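Local coordinates for protein agarase (PDB 6XJ9) that probably hydrolyses the glycosidic linkages of agarose, the red-algal galactan, as an agarase of glycoside hydrolase family 50, at residues G453-D458 with N485-V490; D474-E479 with A595-S600; S440-Q445 with A492-N497; A604-Y609 with H613-A618. One frame throughout, in Å; residues are numbered along the deposited sequence.

Interaction 1: G453-D458 with N485-V490; sequences GWIIGD and NETVSV
Thr487 turns both branches of its side chain into the backbone of Gly453, Trp454 and Ile455, where strand 449-453 of the (β/α)8 barrel runs out into the loop before strand 461-463. Strand 449-453, helix 478-495 and the parallel strand 501-506 form a β-α-β crossover, and this contact lies inside it. The threonine CG2 is anti to its own backbone N and OG1 is anti to the carbonyl carbon (chi1 -57°), a rotation that divides the work between the two branches. Thr487 CG2 presses on the peptide after the strand, only 3.1 Å from Trp454 O and 4.1 Å from Gly453 C; a CB on Gly453 would crowd this methyl. Thr487 OG1 lies over the next residue, 3.8 Å from Ile455 CA. In the helix, Thr487 OG1 also hydrogen-bonds to Arg483 O, the carbonyl one turn earlier. A water ties the loop to the helix: it donates to Thr487 OG1 at 2.9 Å and to Trp454 O at 2.8 Å, and accepts from Ile456 N at 2.9 Å. A valine in place of Thr487 would probably leave this water and Arg483 O without their hydroxyl partner. Ile455 flanks the same hydroxyl, and its side chain also touches Phe480, Ala484 and Val602. It crosses the Thr487 side chain at about a right angle, with Ile455 CG1 4.0 Å from Thr487 OG1.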
# COMPACT_ATOMS: atom_id res chain seq x y z
N GLY A 453 33.11 9.14 12.68
CA GLY A 453 34.29 9.79 12.13
C GLY A 453 34.95 8.93 11.06
O GLY A 453 34.69 7.72 11.00
N TRP A 454 35.73 9.58 10.19
CA TRP A 454 36.58 8.93 9.20
C TRP A 454 38.03 9.15 9.61
O TRP A 454 38.42 10.29 9.84
CB TRP A 454 36.39 9.58 7.82
CG TRP A 454 35.01 9.60 7.25
CD1 TRP A 454 34.12 10.63 7.29
CD2 TRP A 454 34.38 8.54 6.52
NE1 TRP A 454 32.96 10.28 6.65
CE2 TRP A 454 33.09 9.00 6.17
CE3 TRP A 454 34.77 7.25 6.14
CZ2 TRP A 454 32.20 8.21 5.44
CZ3 TRP A 454 33.88 6.47 5.42
CH2 TRP A 454 32.61 6.95 5.08
N ILE A 455 38.83 8.08 9.64
CA ILE A 455 40.26 8.24 9.85
C ILE A 455 40.95 8.45 8.50
O ILE A 455 41.01 7.55 7.66
CB ILE A 455 40.87 7.08 10.66
CG1 ILE A 455 40.19 6.96 12.03
CG2 ILE A 455 42.37 7.28 10.80
CD1 ILE A 455 40.65 5.76 12.84
N ILE A 456 41.43 9.68 8.32
CA ILE A 456 42.03 10.15 7.08
C ILE A 456 43.35 10.81 7.45
O ILE A 456 43.46 11.42 8.51
CB ILE A 456 41.10 11.15 6.37
CG1 ILE A 456 39.77 10.52 5.93
CG2 ILE A 456 41.79 11.87 5.23
CD1 ILE A 456 39.90 9.37 4.96
N GLY A 457 44.35 10.69 6.57
CA GLY A 457 45.64 11.28 6.87
C GLY A 457 46.72 10.90 5.86
O GLY A 457 46.43 10.28 4.84
N ASP A 458 47.95 11.29 6.18
CA ASP A 458 49.09 11.08 5.31
C ASP A 458 49.96 9.95 5.85
O ASP A 458 51.10 9.80 5.43
CB ASP A 458 49.89 12.38 5.15
CG ASP A 458 49.16 13.48 4.40
OD1 ASP A 458 48.48 13.17 3.40
OD2 ASP A 458 49.28 14.65 4.82
N ASN A 485 43.59 9.04 16.90
CA ASN A 485 43.39 9.83 18.10
C ASN A 485 42.71 11.15 17.75
O ASN A 485 41.70 11.51 18.34
CB ASN A 485 44.70 10.09 18.84
CG ASN A 485 45.15 8.90 19.66
OD1 ASN A 485 44.32 8.10 20.09
ND2 ASN A 485 46.45 8.78 19.89
N GLU A 486 43.28 11.86 16.77
CA GLU A 486 42.81 13.17 16.36
C GLU A 486 41.39 13.10 15.79
O GLU A 486 40.58 13.99 16.05
CB GLU A 486 43.80 13.78 15.37
CG GLU A 486 44.93 14.54 16.06
CD GLU A 486 46.15 14.92 15.22
OE1 GLU A 486 47.21 15.19 15.84
OE2 GLU A 486 46.04 14.93 13.97
N THR A 487 41.10 12.07 14.99
CA THR A 487 39.75 11.86 14.48
C THR A 487 38.78 11.69 15.65
O THR A 487 37.71 12.31 15.69
CB THR A 487 39.70 10.64 13.55
OG1 THR A 487 40.64 10.88 12.51
CG2 THR A 487 38.33 10.37 12.96
N VAL A 488 39.13 10.84 16.62
CA VAL A 488 38.16 10.51 17.65
C VAL A 488 37.95 11.74 18.55
O VAL A 488 36.84 11.99 19.02
CB VAL A 488 38.53 9.24 18.43
CG1 VAL A 488 37.60 9.04 19.64
CG2 VAL A 488 38.46 8.02 17.52
N SER A 489 39.03 12.49 18.75
CA SER A 489 38.99 13.75 19.48
C SER A 489 37.97 14.72 18.88
O SER A 489 37.23 15.37 19.60
CB SER A 489 40.36 14.38 19.56
OG SER A 489 40.31 15.50 20.44
N VAL A 490 37.94 14.82 17.54
CA VAL A 490 37.00 15.70 16.89
C VAL A 490 35.57 15.25 17.20
O VAL A 490 34.71 16.07 17.50
CB VAL A 490 37.23 15.79 15.36
CG1 VAL A 490 36.04 16.42 14.66
CG2 VAL A 490 38.49 16.57 15.03
O HOH W 1 40.71 11.97 9.86

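Interaction 2: D474-E479 with A595-S600; sequences DVFDPE and ADKYFS
Val475 and Phe476 pack on Lys597 and Tyr598 in an aliphatic and CH-π contact on the outside of the (β/α)8 barrel, between the turn that enters helix 478-495 and the middle of helix 584-609. Lys597 CG stands over the centre of the Phe476 ring, 3.7 Å from the centroid and 14° off the ring normal. The lysine chain leaves its helix with CG anti to the backbone N, Lys597 CB lying 3.6 Å from Phe476 CZ. It then bends at chi2 (69°), which carries the chain on across the ring to CE beside CD1. The same bend brings Lys597 CE to 3.6 Å from Val475 O. Val475 points toward the helix and splits its methyls: CG2 meets Lys597 CG at 3.8 Å, whereas CG1 sits at the edge of the Tyr598 ring, in its plane, and 3.9 Å from Tyr598 CB. Tyr598 leads on past the contact to bond Asp507 through its hydroxyl, and Phe476 is also covered by Pro537, Thr538 and Glu541 of helix 537-550. The turn is held in shape partly by its own bonds. Asp474 OD1 accepts from Phe476 N at 3.0 Å in an Asx turn, the type I β turn closes from Asp474 to Asp477, and Asp477 N-caps the helix through a weak bond to Glu479 N. With no hydrogen bond between the two segments, the join rests on dispersion between aliphatic groups and on lysine C-H groups over the ring.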
# COMPACT_ATOMS: atom_id res chain seq x y z
N ASP A 474 48.32 1.86 6.80
CA ASP A 474 49.32 1.05 7.47
C ASP A 474 49.20 1.32 8.97
O ASP A 474 49.72 2.32 9.47
CB ASP A 474 50.75 1.27 6.98
CG ASP A 474 51.70 0.25 7.57
OD1 ASP A 474 51.52 -0.12 8.77
OD2 ASP A 474 52.60 -0.18 6.84
N VAL A 475 48.52 0.40 9.65
CA VAL A 475 48.07 0.64 11.01
C VAL A 475 49.22 0.53 12.01
O VAL A 475 49.06 0.93 13.17
CB VAL A 475 46.87 -0.25 11.38
CG1 VAL A 475 45.64 0.12 10.56
CG2 VAL A 475 47.19 -1.73 11.23
N PHE A 476 50.37 0.02 11.56
CA PHE A 476 51.57 -0.04 12.39
C PHE A 476 52.43 1.21 12.21
O PHE A 476 53.48 1.34 12.84
CB PHE A 476 52.37 -1.32 12.12
CG PHE A 476 51.74 -2.58 12.67
CD1 PHE A 476 51.89 -2.93 14.00
CD2 PHE A 476 50.98 -3.41 11.85
CE1 PHE A 476 51.30 -4.08 14.50
CE2 PHE A 476 50.39 -4.55 12.36
CZ PHE A 476 50.54 -4.89 13.68
N ASP A 477 51.98 2.13 11.34
CA ASP A 477 52.65 3.42 11.18
C ASP A 477 52.22 4.31 12.35
O ASP A 477 51.03 4.57 12.50
CB ASP A 477 52.36 4.06 9.81
CG ASP A 477 52.96 5.44 9.59
OD1 ASP A 477 53.84 5.84 10.38
OD2 ASP A 477 52.56 6.12 8.62
N PRO A 478 53.14 4.78 13.22
CA PRO A 478 52.75 5.61 14.36
C PRO A 478 51.81 6.75 13.97
O PRO A 478 50.90 7.06 14.71
CB PRO A 478 54.09 6.10 14.94
CG PRO A 478 55.05 4.98 14.59
CD PRO A 478 54.58 4.47 13.24
N GLU A 479 52.01 7.32 12.77
CA GLU A 479 51.15 8.39 12.31
C GLU A 479 49.69 7.93 12.24
O GLU A 479 48.80 8.77 12.36
CB GLU A 479 51.64 9.00 10.99
CG GLU A 479 50.80 10.19 10.50
CD GLU A 479 50.80 11.46 11.34
OE1 GLU A 479 51.67 11.58 12.24
OE2 GLU A 479 49.91 12.33 11.10
N ALA A 595 44.16 -6.54 11.26
CA ALA A 595 42.87 -6.05 11.73
C ALA A 595 42.90 -5.82 13.25
O ALA A 595 42.27 -4.89 13.76
CB ALA A 595 41.78 -7.02 11.35
N ASP A 596 43.64 -6.67 13.97
CA ASP A 596 43.74 -6.53 15.41
C ASP A 596 44.33 -5.17 15.80
O ASP A 596 43.87 -4.53 16.74
CB ASP A 596 44.52 -7.69 16.02
CG ASP A 596 44.77 -7.47 17.50
OD1 ASP A 596 43.90 -7.83 18.30
OD2 ASP A 596 45.81 -6.90 17.82
N LYS A 597 45.38 -4.75 15.08
CA LYS A 597 46.04 -3.48 15.34
C LYS A 597 45.11 -2.34 14.92
O LYS A 597 45.00 -1.34 15.62
CB LYS A 597 47.42 -3.45 14.68
CG LYS A 597 48.22 -2.15 14.85
CD LYS A 597 48.71 -1.89 16.27
CE LYS A 597 49.66 -0.71 16.37
NZ LYS A 597 49.89 -0.32 17.79
N TYR A 598 44.41 -2.51 13.79
CA TYR A 598 43.43 -1.50 13.40
C TYR A 598 42.47 -1.23 14.54
O TYR A 598 42.29 -0.08 14.95
CB TYR A 598 42.63 -1.85 12.14
CG TYR A 598 41.49 -0.88 11.88
CD1 TYR A 598 41.75 0.37 11.35
CD2 TYR A 598 40.17 -1.19 12.19
CE1 TYR A 598 40.74 1.29 11.11
CE2 TYR A 598 39.15 -0.28 11.95
CZ TYR A 598 39.43 0.96 11.41
OH TYR A 598 38.45 1.89 11.17
N PHE A 599 41.81 -2.30 15.02
CA PHE A 599 40.75 -2.15 16.01
C PHE A 599 41.31 -1.73 17.36
O PHE A 599 40.62 -1.04 18.11
CB PHE A 599 39.85 -3.39 16.05
CG PHE A 599 38.95 -3.46 14.85
CD1 PHE A 599 37.84 -2.62 14.76
CD2 PHE A 599 39.22 -4.32 13.79
CE1 PHE A 599 37.01 -2.65 13.64
CE2 PHE A 599 38.39 -4.35 12.68
CZ PHE A 599 37.29 -3.51 12.60
N SER A 600 42.54 -2.16 17.67
CA SER A 600 43.17 -1.81 18.92
C SER A 600 43.42 -0.31 18.98
O SER A 600 43.18 0.31 20.01
CB SER A 600 44.46 -2.58 19.08
OG SER A 600 45.10 -2.21 20.28

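Interaction 3: S440-Q445 with A492-N497; sequences SYYDNQ and AKEVKN
Tyr442 sets one edge of its ring against the last turn of the helix carrying Glu494 and Val495. With chi1 at -77°, CG is anti to the carbonyl carbon, and a chi2 of 17° brings the CD2-CE2 side round to the helix. Glu494 O lies at this edge, near the ring plane and 3.6 Å from Tyr442 CD2, while Glu494 CB comes within 3.7 Å of the same carbon. Val495 CG2 approaches Tyr442 CD2 more loosely, at 4.3 Å. The glutamate, extended beyond CG, crosses the ring obliquely, with Glu494 OE1 3.9 Å from Tyr442 CE2 and the carboxylate plane 75° from the ring. A single water closes the far end, accepting from Tyr442 OH at 2.6 Å and donating to Glu494 OE1 at 2.5 Å; these short bonds would tend to polarise the phenol toward the carboxylate. In the (β/α)8 barrel this is the end where helix 478-495 stops, beside the loop that runs into strand 449-453. Tyr449 of that strand stacks on the Tyr442 ring. The helix finishes at Val495, Lys496 taking positive phi. On the loop side a type I β turn from Tyr441 to Asn444 presents Tyr442, and the Asn444 amide pins it: ND2 gives Tyr441 O a hydrogen bond of 2.9 Å, the acceptor lying nearly in the amide plane, and Asn444 N bonds the same oxygen.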
# COMPACT_ATOMS: atom_id res chain seq x y z
N SER A 440 24.42 19.21 13.69
CA SER A 440 23.37 20.15 14.04
C SER A 440 22.41 19.55 15.06
O SER A 440 21.78 20.27 15.82
CB SER A 440 22.57 20.54 12.82
OG SER A 440 23.17 21.64 12.17
N TYR A 441 22.28 18.22 15.02
CA TYR A 441 21.30 17.50 15.81
C TYR A 441 21.89 17.02 17.14
O TYR A 441 21.15 16.52 17.98
CB TYR A 441 20.81 16.28 15.02
CG TYR A 441 19.88 16.58 13.87
CD1 TYR A 441 20.36 16.76 12.57
CD2 TYR A 441 18.51 16.63 14.07
CE1 TYR A 441 19.49 17.00 11.51
CE2 TYR A 441 17.63 16.89 13.03
CZ TYR A 441 18.12 17.07 11.75
OH TYR A 441 17.23 17.30 10.74
N TYR A 442 23.20 17.16 17.31
CA TYR A 442 23.89 16.44 18.37
C TYR A 442 23.47 16.94 19.75
O TYR A 442 23.49 16.18 20.72
CB TYR A 442 25.41 16.47 18.17
CG TYR A 442 25.95 15.52 17.12
CD1 TYR A 442 25.12 14.94 16.16
CD2 TYR A 442 27.30 15.23 17.07
CE1 TYR A 442 25.62 14.09 15.19
CE2 TYR A 442 27.82 14.40 16.09
CZ TYR A 442 26.98 13.82 15.15
OH TYR A 442 27.51 12.99 14.20
N ASP A 443 23.05 18.21 19.83
CA ASP A 443 22.66 18.82 21.09
C ASP A 443 21.17 18.62 21.35
O ASP A 443 20.65 19.15 22.33
CB ASP A 443 23.04 20.30 21.10
CG ASP A 443 22.10 21.19 20.30
OD1 ASP A 443 21.27 20.65 19.51
OD2 ASP A 443 22.18 22.42 20.47
N ASN A 444 20.48 17.88 20.47
CA ASN A 444 19.06 17.62 20.68
C ASN A 444 18.92 16.74 21.92
O ASN A 444 19.81 15.95 22.26
CB ASN A 444 18.33 17.10 19.43
CG ASN A 444 18.07 15.61 19.44
OD1 ASN A 444 17.06 15.16 19.99
ND2 ASN A 444 18.96 14.84 18.85
N GLN A 445 17.80 16.91 22.62
CA GLN A 445 17.53 16.15 23.83
C GLN A 445 16.18 15.47 23.69
O GLN A 445 15.42 15.41 24.65
CB GLN A 445 17.62 17.06 25.06
CG GLN A 445 19.05 17.41 25.47
CD GLN A 445 19.13 18.34 26.66
OE1 GLN A 445 18.71 18.01 27.76
NE2 GLN A 445 19.67 19.52 26.44
N ALA A 492 34.60 13.62 19.77
CA ALA A 492 34.36 13.90 21.18
C ALA A 492 33.87 15.34 21.38
O ALA A 492 33.00 15.59 22.21
CB ALA A 492 35.60 13.65 22.00
N LYS A 493 34.43 16.28 20.62
CA LYS A 493 34.05 17.68 20.75
C LYS A 493 32.68 17.95 20.13
O LYS A 493 32.04 18.95 20.47
CB LYS A 493 35.13 18.58 20.15
CG LYS A 493 36.34 18.77 21.05
CD LYS A 493 37.59 19.10 20.29
CE LYS A 493 38.83 18.98 21.15
NZ LYS A 493 38.78 19.92 22.29
N GLU A 494 32.21 17.08 19.23
CA GLU A 494 30.89 17.26 18.65
C GLU A 494 29.83 16.70 19.59
O GLU A 494 28.74 17.25 19.66
CB GLU A 494 30.72 16.49 17.34
CG GLU A 494 31.71 16.89 16.26
CD GLU A 494 31.52 16.07 15.01
OE1 GLU A 494 31.56 14.82 15.10
OE2 GLU A 494 31.31 16.67 13.96
N VAL A 495 30.17 15.61 20.29
CA VAL A 495 29.21 14.83 21.07
C VAL A 495 29.10 15.44 22.47
O VAL A 495 28.04 15.39 23.08
CB VAL A 495 29.58 13.33 21.11
CG1 VAL A 495 28.86 12.60 22.23
CG2 VAL A 495 29.32 12.63 19.78
N LYS A 496 30.22 16.00 22.96
CA LYS A 496 30.29 16.74 24.21
C LYS A 496 29.74 15.88 25.35
O LYS A 496 29.09 16.41 26.24
CB LYS A 496 29.50 18.05 24.10
CG LYS A 496 29.95 18.98 23.00
CD LYS A 496 29.33 20.36 23.03
CE LYS A 496 29.84 21.21 21.89
NZ LYS A 496 30.18 22.58 22.34
N ASN A 497 29.99 14.56 25.27
CA ASN A 497 29.69 13.55 26.28
C ASN A 497 28.19 13.34 26.48
O ASN A 497 27.77 12.78 27.49
CB ASN A 497 30.43 13.81 27.60
CG ASN A 497 30.69 12.55 28.40
OD1 ASN A 497 30.19 12.40 29.52
ND2 ASN A 497 31.46 11.64 27.84
O HOH W 2 30.14 12.82 14.42

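Interaction 4: A604-Y609 with H613-A618; sequences AAMDKY and HMYLGA
Met606, on the last turns of helix 584-609, folds over the backbone of His613 to Tyr615 where the chain doubles back into strand 614-615, an α-to-β connection of the (β/α)8 barrel. Just before it, Ala605 is turned to the neighbouring helix 478-495, touching Asn485. Met606 itself points toward the strand. Its CG lies 4.0 Å from Tyr615 CG, and bends at chi2 (-71°) and chi3 (-60°) then bring the terminal methyl over the main chain. There Met606 CE is 3.8 Å from His613 O and 3.8 Å from Met614 O. Val488 and Val504 pack on the same methionine, which therefore fills the angle between two helices and the sheet. Shortened to an alanine, the position is likely to lose the methyl contacts with Tyr615 CB and the His613 and Met614 carbonyls, opening a gap there. Tyr615 hangs from the strand with CG anti to the backbone N, its side chain touching Phe599 and Val602 earlier on the helix. At the root of that side chain, Met606 CE comes to 3.9 Å from Tyr615 CB.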
# COMPACT_ATOMS: atom_id res chain seq x y z
N ALA A 604 41.53 2.22 21.44
CA ALA A 604 42.26 3.02 22.42
C ALA A 604 41.94 4.50 22.25
O ALA A 604 41.92 5.24 23.23
CB ALA A 604 43.75 2.78 22.33
N ALA A 605 41.71 4.95 21.01
CA ALA A 605 41.29 6.33 20.80
C ALA A 605 39.94 6.59 21.46
O ALA A 605 39.74 7.58 22.18
CB ALA A 605 41.30 6.67 19.32
N MET A 606 38.99 5.69 21.20
CA MET A 606 37.67 5.77 21.80
C MET A 606 37.77 5.74 23.33
O MET A 606 37.05 6.45 24.01
CB MET A 606 36.79 4.62 21.28
CG MET A 606 36.25 4.89 19.88
SD MET A 606 35.00 6.19 19.90
CE MET A 606 33.76 5.48 20.99
N ASP A 607 38.68 4.93 23.87
CA ASP A 607 38.89 4.81 25.30
C ASP A 607 39.41 6.12 25.89
O ASP A 607 39.19 6.42 27.07
CB ASP A 607 39.83 3.65 25.63
CG ASP A 607 39.17 2.28 25.65
OD1 ASP A 607 37.94 2.20 25.51
OD2 ASP A 607 39.91 1.29 25.79
N LYS A 608 40.15 6.90 25.09
CA LYS A 608 40.69 8.15 25.62
C LYS A 608 39.61 9.24 25.62
O LYS A 608 39.39 9.90 26.64
CB LYS A 608 41.97 8.55 24.90
CG LYS A 608 42.60 9.85 25.38
CD LYS A 608 44.06 10.04 24.96
CE LYS A 608 44.74 11.16 25.72
NZ LYS A 608 44.11 12.47 25.45
N TYR A 609 38.89 9.38 24.50
CA TYR A 609 38.15 10.60 24.21
C TYR A 609 36.66 10.40 24.46
O TYR A 609 35.98 11.33 24.90
CB TYR A 609 38.46 11.11 22.80
CG TYR A 609 39.89 11.57 22.64
CD1 TYR A 609 40.32 12.77 23.19
CD2 TYR A 609 40.81 10.79 21.97
CE1 TYR A 609 41.64 13.18 23.05
CE2 TYR A 609 42.13 11.18 21.84
CZ TYR A 609 42.55 12.38 22.37
OH TYR A 609 43.85 12.76 22.23
N HIS A 613 31.15 5.92 25.98
CA HIS A 613 30.27 5.70 24.84
C HIS A 613 30.69 4.46 24.07
O HIS A 613 31.88 4.16 23.97
CB HIS A 613 30.35 6.90 23.89
CG HIS A 613 29.63 8.09 24.42
ND1 HIS A 613 30.25 8.99 25.26
CD2 HIS A 613 28.36 8.50 24.25
CE1 HIS A 613 29.39 9.94 25.58
NE2 HIS A 613 28.22 9.66 24.98
N MET A 614 29.71 3.75 23.49
CA MET A 614 30.00 2.50 22.81
C MET A 614 30.74 2.77 21.50
O MET A 614 30.42 3.73 20.80
CB MET A 614 28.71 1.74 22.49
CG MET A 614 28.06 1.15 23.73
SD MET A 614 26.67 0.11 23.26
CE MET A 614 25.52 1.31 22.59
N TYR A 615 31.70 1.89 21.20
CA TYR A 615 32.41 1.87 19.93
C TYR A 615 31.78 0.78 19.07
O TYR A 615 31.74 -0.38 19.49
CB TYR A 615 33.90 1.65 20.19
CG TYR A 615 34.72 1.32 18.97
CD1 TYR A 615 34.47 1.93 17.76
CD2 TYR A 615 35.79 0.43 19.06
CE1 TYR A 615 35.24 1.65 16.64
CE2 TYR A 615 36.57 0.14 17.96
CZ TYR A 615 36.29 0.75 16.74
OH TYR A 615 37.05 0.46 15.65
N LEU A 616 31.29 1.16 17.89
CA LEU A 616 30.37 0.34 17.11
C LEU A 616 31.05 -0.24 15.88
O LEU A 616 30.37 -0.72 14.97
CB LEU A 616 29.19 1.21 16.67
CG LEU A 616 28.42 1.89 17.81
CD1 LEU A 616 27.43 2.89 17.23
CD2 LEU A 616 27.71 0.85 18.66
N GLY A 617 32.39 -0.18 15.85
CA GLY A 617 33.12 -0.82 14.76
C GLY A 617 33.14 0.01 13.49
O GLY A 617 33.05 1.24 13.55
N ALA A 618 33.24 -0.67 12.34
CA ALA A 618 33.67 -0.05 11.09
C ALA A 618 32.78 -0.43 9.91
O ALA A 618 33.16 -0.20 8.76
CB ALA A 618 35.12 -0.39 10.82

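Overall arrangement
Helix 478-495 takes part in three of the contacts: interaction 2 uses its entry, interaction 1 its middle and interaction 3 its exit, so that interactions 2 and 3 lie about 28 Å apart between centres. Helix 584-609 links interactions 2 and 4. The two helices meet between interactions 1 and 4, where Val488 CG2 packs on Ala605 CB at 3.6 Å. Interactions 1, 3 and 4 are largely buried, and interaction 2 is partly open to solvent. Their chemistry differs: 4 relies on a methionine between helix and strand, and 2 on lysine methylenes over a ring, whereas 1 and 3 each add a bridging water that joins a loop to the helix.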